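Local coordinates for protein pectate lyase (Bacillus subtilis, PDB 5AMV) that cleaves polygalacturonate (pectate) by calcium-dependent beta-elimination, leaving oligosaccharides with unsaturated galacturonosyl groups at their non-reducing ends, at residues Q6-N11 with H193-H198; N322-V327 with A383-N388. One frame throughout, in Å; residues are numbered along the deposited sequence.

Contact 1: residues Q6-N11 with H193-H198; sequences QTLGSN and HIWIDH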
ATOM      1  N   GLN A   6      17.576  11.255  -9.548  1.00 12.12           N
ATOM      2  CA  GLN A   6      16.581  12.249  -9.166  1.00 12.35           C
ATOM      3  C   GLN A   6      16.157  12.117  -7.707  1.00 11.94           C
ATOM      4  O   GLN A   6      16.197  11.030  -7.122  1.00 10.68           O
ATOM      5  CB  GLN A   6      15.381  12.184 -10.102  1.00 12.31           C
ATOM      6  CG  GLN A   6      15.646  12.866 -11.437  1.00 14.35           C
ATOM      7  CD  GLN A   6      14.588  12.561 -12.454  1.00 16.63           C
ATOM      8  OE1 GLN A   6      13.456  12.220 -12.112  1.00 14.76           O
ATOM      9  NE2 GLN A   6      14.952  12.657 -13.722  1.00 18.25           N
ATOM     10  N   THR A   7      15.803  13.246  -7.107  1.00 10.90           N
ATOM     11  CA  THR A   7      15.447  13.281  -5.695  1.00 11.34           C
ATOM     12  C   THR A   7      14.115  13.989  -5.533  1.00 11.40           C
ATOM     13  O   THR A   7      13.641  14.652  -6.465  1.00 12.26           O
ATOM     14  CB  THR A   7      16.500  14.000  -4.855  1.00 12.18           C
ATOM     15  OG1 THR A   7      16.649  15.336  -5.332  1.00 12.39           O
ATOM     16  CG2 THR A   7      17.887  13.264  -4.898  1.00 11.16           C
ATOM     17  N   LEU A   8      13.524  13.846  -4.346  1.00 11.79           N
ATOM     18  CA  LEU A   8      12.227  14.474  -4.061  1.00 11.71           C
ATOM     19  C   LEU A   8      12.427  15.984  -3.942  1.00 12.16           C
ATOM     20  O   LEU A   8      13.321  16.445  -3.224  1.00 12.23           O
ATOM     21  CB  LEU A   8      11.674  13.912  -2.742  1.00 11.46           C
ATOM     22  CG  LEU A   8      10.338  14.452  -2.241  1.00 10.58           C
ATOM     23  CD1 LEU A   8       9.230  14.095  -3.282  1.00  9.35           C
ATOM     24  CD2 LEU A   8      10.032  13.870  -0.896  1.00 10.31           C
ATOM     25  N   GLY A   9      11.565  16.746  -4.604  1.00 13.01           N
ATOM     26  CA  GLY A   9      11.706  18.221  -4.592  1.00 12.78           C
ATOM     27  C   GLY A   9      11.503  18.731  -3.175  1.00 12.84           C
ATOM     28  O   GLY A   9      10.774  18.128  -2.385  1.00 12.68           O
ATOM     29  N   SER A  10      12.126  19.868  -2.864  1.00 12.83           N
ATOM     30  CA  SER A  10      12.172  20.390  -1.491  0.50 12.72           C
ATOM     31  C   SER A  10      10.830  20.861  -0.914  1.00 13.16           C
ATOM     32  O   SER A  10      10.710  21.062   0.318  1.00 14.14           O
ATOM     33  CB  SER A  10      13.192  21.542  -1.420  0.50 12.97           C
ATOM     34  OG  SER A  10      12.772  22.592  -2.270  0.50  9.94           O
ATOM     35  N   ASN A  11       9.818  21.038  -1.767  1.00 12.93           N
ATOM     36  CA  ASN A  11       8.469  21.407  -1.327  0.50 14.03           C
ATOM     37  C   ASN A  11       7.473  20.267  -1.550  1.00 13.28           C
ATOM     38  O   ASN A  11       6.253  20.443  -1.352  1.00 13.20           O
ATOM     39  CB  ASN A  11       7.980  22.654  -2.087  0.50 14.35           C
ATOM     40  CG  ASN A  11       7.674  22.375  -3.553  0.50 17.41           C
ATOM     41  OD1 ASN A  11       8.156  21.407  -4.130  0.50 20.36           O
ATOM     42  ND2 ASN A  11       6.879  23.248  -4.171  0.50 21.19           N
ATOM     43  N   HIS A 193      11.254   9.360   5.570  1.00  9.82           N
ATOM     44  CA  HIS A 193      11.792  10.013   4.368  1.00  7.83           C
ATOM     45  C   HIS A 193      11.719   9.071   3.183  1.00  9.14           C
ATOM     46  O   HIS A 193      12.728   8.564   2.687  1.00  8.18           O
ATOM     47  CB  HIS A 193      13.203  10.606   4.557  1.00  8.18           C
ATOM     48  CG  HIS A 193      13.222  11.720   5.549  1.00  9.57           C
ATOM     49  ND1 HIS A 193      13.702  11.561   6.829  1.00 10.51           N
ATOM     50  CD2 HIS A 193      12.722  12.973   5.475  1.00 12.49           C
ATOM     51  CE1 HIS A 193      13.578  12.709   7.480  1.00 11.21           C
ATOM     52  NE2 HIS A 193      12.980  13.579   6.686  1.00 12.02           N
ATOM     53  N   ILE A 194      10.489   8.863   2.734  1.00  7.55           N
ATOM     54  CA  ILE A 194      10.215   7.920   1.655  1.00  8.09           C
ATOM     55  C   ILE A 194       9.427   8.602   0.554  1.00  8.03           C
ATOM     56  O   ILE A 194       8.517   9.332   0.821  1.00  8.25           O
ATOM     57  CB  ILE A 194       9.491   6.646   2.177  1.00  8.35           C
ATOM     58  CG1 ILE A 194      10.462   5.852   3.097  1.00 10.12           C
ATOM     59  CG2 ILE A 194       9.003   5.713   0.996  1.00  5.78           C
ATOM     60  CD1 ILE A 194       9.804   4.992   4.075  1.00 12.24           C
ATOM     61  N   TRP A 195       9.836   8.342  -0.683  1.00  7.77           N
ATOM     62  CA  TRP A 195       9.109   8.787  -1.854  1.00  7.03           C
ATOM     63  C   TRP A 195       8.743   7.590  -2.715  1.00  7.74           C
ATOM     64  O   TRP A 195       9.627   6.886  -3.174  1.00  7.65           O
ATOM     65  CB  TRP A 195       9.961   9.761  -2.695  1.00  7.79           C
ATOM     66  CG  TRP A 195       9.238  10.458  -3.836  1.00  7.27           C
ATOM     67  CD1 TRP A 195       7.897  10.738  -3.943  1.00  6.69           C
ATOM     68  CD2 TRP A 195       9.868  11.070  -4.971  1.00  7.66           C
ATOM     69  NE1 TRP A 195       7.654  11.463  -5.120  1.00  7.48           N
ATOM     70  CE2 TRP A 195       8.849  11.664  -5.764  1.00  6.44           C
ATOM     71  CE3 TRP A 195      11.209  11.139  -5.415  1.00  7.23           C
ATOM     72  CZ2 TRP A 195       9.128  12.341  -6.961  1.00  8.89           C
ATOM     73  CZ3 TRP A 195      11.481  11.794  -6.630  1.00  7.06           C
ATOM     74  CH2 TRP A 195      10.445  12.403  -7.385  1.00  8.51           C
ATOM     75  N   ILE A 196       7.436   7.409  -2.936  1.00  6.23           N
ATOM     76  CA  ILE A 196       6.924   6.373  -3.856  1.00  5.74           C
ATOM     77  C   ILE A 196       6.254   7.112  -4.980  1.00  6.56           C
ATOM     78  O   ILE A 196       5.242   7.794  -4.760  1.00  7.55           O
ATOM     79  CB  ILE A 196       5.947   5.413  -3.172  1.00  5.55           C
ATOM     80  CG1 ILE A 196       6.641   4.687  -1.991  1.00  5.33           C
ATOM     81  CG2 ILE A 196       5.371   4.379  -4.208  1.00  4.04           C
ATOM     82  CD1 ILE A 196       5.689   3.980  -1.033  1.00  5.70           C
ATOM     83  N   ASP A 197       6.800   6.991  -6.192  1.00  6.43           N
ATOM     84  CA  ASP A 197       6.311   7.868  -7.275  1.00  6.80           C
ATOM     85  C   ASP A 197       6.221   7.110  -8.606  1.00  6.38           C
ATOM     86  O   ASP A 197       7.114   6.319  -8.926  1.00  6.71           O
ATOM     87  CB  ASP A 197       7.200   9.113  -7.363  1.00  8.13           C
ATOM     88  CG  ASP A 197       6.919   9.956  -8.618  1.00  9.24           C
ATOM     89  OD1 ASP A 197       6.040  10.851  -8.569  1.00  8.93           O
ATOM     90  OD2 ASP A 197       7.608   9.730  -9.642  1.00  7.03           O
ATOM     91  N   HIS A 198       5.132   7.330  -9.344  1.00  6.87           N
ATOM     92  CA  HIS A 198       4.993   6.727 -10.679  1.00  6.45           C
ATOM     93  C   HIS A 198       5.133   5.200 -10.660  1.00  8.06           C
ATOM     94  O   HIS A 198       5.761   4.617 -11.567  1.00  8.53           O
ATOM     95  CB  HIS A 198       5.956   7.358 -11.702  1.00  7.18           C
ATOM     96  CG  HIS A 198       5.490   8.693 -12.238  1.00  7.07           C
ATOM     97  ND1 HIS A 198       5.966   9.882 -11.727  1.00  7.98           N
ATOM     98  CD2 HIS A 198       4.606   9.023 -13.210  1.00  8.24           C
ATOM     99  CE1 HIS A 198       5.376  10.890 -12.347  1.00  8.43           C
ATOM    100  NE2 HIS A 198       4.551  10.398 -13.258  1.00  9.47           N
TER
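L8, on the irregular N-terminal segment, lies over the indole of W195, which stands on the outer surface of the right-handed parallel beta-helix fold of polysaccharide lyase family 1. Side chains alternate along strand 194-197: I194 and I196 pack on strand 186-189, toward the interior of the beta-helix, whereas W195 and D197 face outward. The two main side chains are set obliquely to each other, and one methyl does most of the touching. L8 CD1 sits 3.4 Å from the centroid of the five-membered ring of W195 and only 5° off its normal, a CH-pi contact. Leucine suits the place because its branched apolar end matches the flat pi surface; with CG anti to the backbone N (chi1 179°), CD1 is carried out over the ring, while L8 CB lies 3.9 Å from W195 CE3. D197 CB, two residues along the same strand, lies against the opposite face of the indole, toward its rim, so both faces are met. Its N-H is satisfied by S238. With W195 reduced to an alanine, L8 CD1 would probably lose the surface it rests on, opening a gap beneath the segment 6-11. D197 itself is held by R155, S238 and H198, and R155 also bonds Q6. At the far end of the indole, T7 O approaches obliquely, 3.6 Å from W195 CZ3.

Contact 2: residues N322-V327 with A383-N388; sequences NNVIDV and ANVKSN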
ATOM      1  N   ASN A 322      -9.085  19.350  -3.420  1.00  9.58           N
ATOM      2  CA  ASN A 322      -9.199  19.179  -4.854  1.00  9.86           C
ATOM      3  C   ASN A 322      -9.029  17.743  -5.371  1.00  9.16           C
ATOM      4  O   ASN A 322      -8.233  17.492  -6.308  1.00  9.16           O
ATOM      5  CB  ASN A 322      -8.325  20.182  -5.604  1.00  9.99           C
ATOM      6  CG  ASN A 322      -8.801  21.633  -5.382  1.00 12.26           C
ATOM      7  OD1 ASN A 322      -9.733  21.870  -4.574  1.00 11.30           O
ATOM      8  ND2 ASN A 322      -8.237  22.567  -6.124  1.00 13.44           N
ATOM      9  N   ASN A 323      -9.789  16.837  -4.763  1.00  8.78           N
ATOM     10  CA  ASN A 323      -9.819  15.441  -5.162  1.00  8.72           C
ATOM     11  C   ASN A 323     -11.086  15.175  -5.934  1.00  9.47           C
ATOM     12  O   ASN A 323     -12.103  15.845  -5.693  1.00  8.44           O
ATOM     13  CB  ASN A 323      -9.782  14.521  -3.916  1.00  8.60           C
ATOM     14  CG  ASN A 323      -8.489  14.653  -3.150  1.00  8.20           C
ATOM     15  OD1 ASN A 323      -7.466  14.137  -3.578  1.00  8.32           O
ATOM     16  ND2 ASN A 323      -8.498  15.408  -2.040  1.00  5.78           N
ATOM     17  N   VAL A 324     -11.041  14.185  -6.825  1.00  9.05           N
ATOM     18  CA  VAL A 324     -12.172  13.948  -7.753  1.00  8.68           C
ATOM     19  C   VAL A 324     -12.558  12.462  -7.677  1.00  7.75           C
ATOM     20  O   VAL A 324     -11.670  11.608  -7.852  1.00  8.12           O
ATOM     21  CB  VAL A 324     -11.702  14.317  -9.176  1.00  8.69           C
ATOM     22  CG1 VAL A 324     -12.822  13.978 -10.246  1.00  8.82           C
ATOM     23  CG2 VAL A 324     -11.377  15.804  -9.243  1.00  8.29           C
ATOM     24  N   ILE A 325     -13.847  12.164  -7.437  1.00  7.70           N
ATOM     25  CA  ILE A 325     -14.341  10.803  -7.277  1.00  7.40           C
ATOM     26  C   ILE A 325     -15.428  10.565  -8.316  1.00  8.73           C
ATOM     27  O   ILE A 325     -16.466  11.263  -8.294  1.00  9.18           O
ATOM     28  CB  ILE A 325     -14.897  10.594  -5.828  1.00  7.78           C
ATOM     29  CG1 ILE A 325     -13.778  10.835  -4.795  1.00  9.34           C
ATOM     30  CG2 ILE A 325     -15.445   9.184  -5.655  1.00  8.09           C
ATOM     31  CD1 ILE A 325     -14.335  10.896  -3.354  1.00 10.65           C
ATOM     32  N   ASP A 326     -15.210   9.614  -9.228  1.00  7.81           N
ATOM     33  CA  ASP A 326     -16.254   9.231 -10.181  1.00  9.26           C
ATOM     34  C   ASP A 326     -16.741   7.808  -9.914  1.00  9.15           C
ATOM     35  O   ASP A 326     -16.156   6.802 -10.403  1.00  8.98           O
ATOM     36  CB  ASP A 326     -15.754   9.360 -11.606  1.00  8.86           C
ATOM     37  CG  ASP A 326     -15.663  10.842 -12.066  1.00 10.61           C
ATOM     38  OD1 ASP A 326     -16.347  11.696 -11.469  1.00  9.63           O
ATOM     39  OD2 ASP A 326     -14.905  11.100 -12.999  1.00 10.44           O
ATOM     40  N   VAL A 327     -17.831   7.731  -9.156  1.00  7.90           N
ATOM     41  CA  VAL A 327     -18.493   6.468  -8.815  1.00  8.26           C
ATOM     42  C   VAL A 327     -19.991   6.727  -9.040  1.00  7.18           C
ATOM     43  O   VAL A 327     -20.663   7.276  -8.186  1.00  7.89           O
ATOM     44  CB  VAL A 327     -18.182   6.034  -7.345  1.00  7.51           C
ATOM     45  CG1 VAL A 327     -18.915   4.722  -6.974  1.00  8.08           C
ATOM     46  CG2 VAL A 327     -16.636   5.843  -7.167  1.00  7.52           C
ATOM     47  N   ALA A 383     -11.241  20.702 -11.533  1.00 11.52           N
ATOM     48  CA  ALA A 383     -11.675  20.394 -12.899  1.00 12.94           C
ATOM     49  C   ALA A 383     -10.580  19.802 -13.788  1.00 12.90           C
ATOM     50  O   ALA A 383     -10.883  19.193 -14.804  1.00 14.60           O
ATOM     51  CB  ALA A 383     -12.223  21.700 -13.575  1.00 13.28           C
ATOM     52  N   ASN A 384      -9.309  19.928 -13.393  1.00 13.94           N
ATOM     53  CA  ASN A 384      -8.206  19.425 -14.230  1.00 13.37           C
ATOM     54  C   ASN A 384      -7.604  18.093 -13.736  1.00 13.00           C
ATOM     55  O   ASN A 384      -6.793  17.469 -14.427  1.00 13.01           O
ATOM     56  CB  ASN A 384      -7.102  20.468 -14.337  1.00 13.80           C
ATOM     57  CG  ASN A 384      -7.598  21.803 -14.912  1.00 18.63           C
ATOM     58  OD1 ASN A 384      -7.242  22.874 -14.418  1.00 22.99           O
ATOM     59  ND2 ASN A 384      -8.463  21.732 -15.897  1.00 19.45           N
ATOM     60  N   VAL A 385      -8.070  17.651 -12.569  1.00 11.60           N
ATOM     61  CA  VAL A 385      -7.522  16.443 -11.911  1.00 10.94           C
ATOM     62  C   VAL A 385      -7.715  15.150 -12.666  1.00 10.67           C
ATOM     63  O   VAL A 385      -6.723  14.402 -12.837  1.00 11.38           O
ATOM     64  CB  VAL A 385      -8.017  16.345 -10.458  1.00  9.88           C
ATOM     65  CG1 VAL A 385      -7.656  14.964  -9.811  1.00  8.29           C
ATOM     66  CG2 VAL A 385      -7.444  17.518  -9.647  1.00  9.30           C
ATOM     67  N   LYS A 386      -8.932  14.863 -13.140  1.00 11.50           N
ATOM     68  CA  LYS A 386      -9.159  13.616 -13.867  1.00 10.95           C
ATOM     69  C   LYS A 386      -8.149  13.488 -15.013  1.00 11.92           C
ATOM     70  O   LYS A 386      -7.395  12.514 -15.082  1.00 10.62           O
ATOM     71  CB  LYS A 386     -10.604  13.500 -14.369  1.00 12.20           C
ATOM     72  CG  LYS A 386     -10.783  12.290 -15.269  1.00 10.57           C
ATOM     73  CD  LYS A 386     -12.248  12.120 -15.696  1.00 10.94           C
ATOM     74  CE  LYS A 386     -12.379  11.033 -16.738  1.00 13.47           C
ATOM     75  NZ  LYS A 386     -13.777  10.960 -17.319  1.00 18.67           N
ATOM     76  N   SER A 387      -8.093  14.487 -15.894  1.00 11.38           N
ATOM     77  CA  SER A 387      -7.210  14.423 -17.065  0.62 12.12           C
ATOM     78  C   SER A 387      -5.729  14.308 -16.679  1.00 11.44           C
ATOM     79  O   SER A 387      -4.978  13.500 -17.254  1.00 11.37           O
ATOM     80  CB  SER A 387      -7.441  15.640 -17.989  0.62 11.22           C
ATOM     81  OG  SER A 387      -6.712  15.482 -19.210  0.62 12.91           O
ATOM     82  N   ASN A 388      -5.299  15.120 -15.696  1.00 11.61           N
ATOM     83  CA  ASN A 388      -3.896  15.156 -15.320  1.00 11.26           C
ATOM     84  C   ASN A 388      -3.497  13.781 -14.772  1.00 10.57           C
ATOM     85  O   ASN A 388      -2.491  13.216 -15.174  1.00  9.15           O
ATOM     86  CB  ASN A 388      -3.583  16.264 -14.290  1.00 11.20           C
ATOM     87  CG  ASN A 388      -3.715  17.676 -14.878  1.00 12.30           C
ATOM     88  OD1 ASN A 388      -3.877  17.827 -16.087  1.00 14.03           O
ATOM     89  ND2 ASN A 388      -3.671  18.689 -14.023  1.00 12.85           N
TER
HETATM   90  O   HOH W   1     -16.072  10.611 -15.604  1.00 32.25           O
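The flat carboxylate of D326 turns its OD2 corner to the side of K386, with OD2 3.9 Å from K386 CD, and the two side chains cross at about a right angle. At the other end, the flat peptide group of N322 presents its carbonyl oxygen to a methyl: N322 O lies 3.4 Å from V385 CG2, and the same oxygen accepts a bond from N292. Between them V324 and V385 slide past each other in opposite directions. V324 CG2 comes to 3.6 Å from V385 CB, so the strand side chain rests on the root of the helix one. Valine fits both places, short enough to bring helix 382-392 close against strand 317-326 of the beta-helix. Asparagine tolerates the left-handed backbone at N322 (phi 52°, psi 51°), and its amide reaches D380 just before the helix. Lysine suits the exposed rim: fully extended, with CG anti to the backbone N (chi1 173°), K386 carries NZ to within 4.5 Å of D326 OD2, too far for a salt bridge. A water accepts from NZ and donates to OD2, which also bonds Y294 OH. The charges are thus linked through water, their attraction probably weakened, with apolar packing carrying the inner part of the contact.

In the fold
Both contacts dress the outside of the same beta-helix, laying non-core chain on its parallel strands, yet they share no strand: contact 1 uses 194-197 and contact 2 uses 317-326, with centres about 22 Å apart and nearest atoms about 8 Å apart. Contact 1 is the more buried, an irregular N-terminal segment on an aromatic surface, where a leucine methyl meets a ring. Contact 2 is only partly buried; there a helix near the C-terminus replaces the loop, valine-valine packing replaces the methyl-on-indole contact, and the outer rim turns polar through a shared water. Neither lies at the calcium or glycan sites, so both are structural packing.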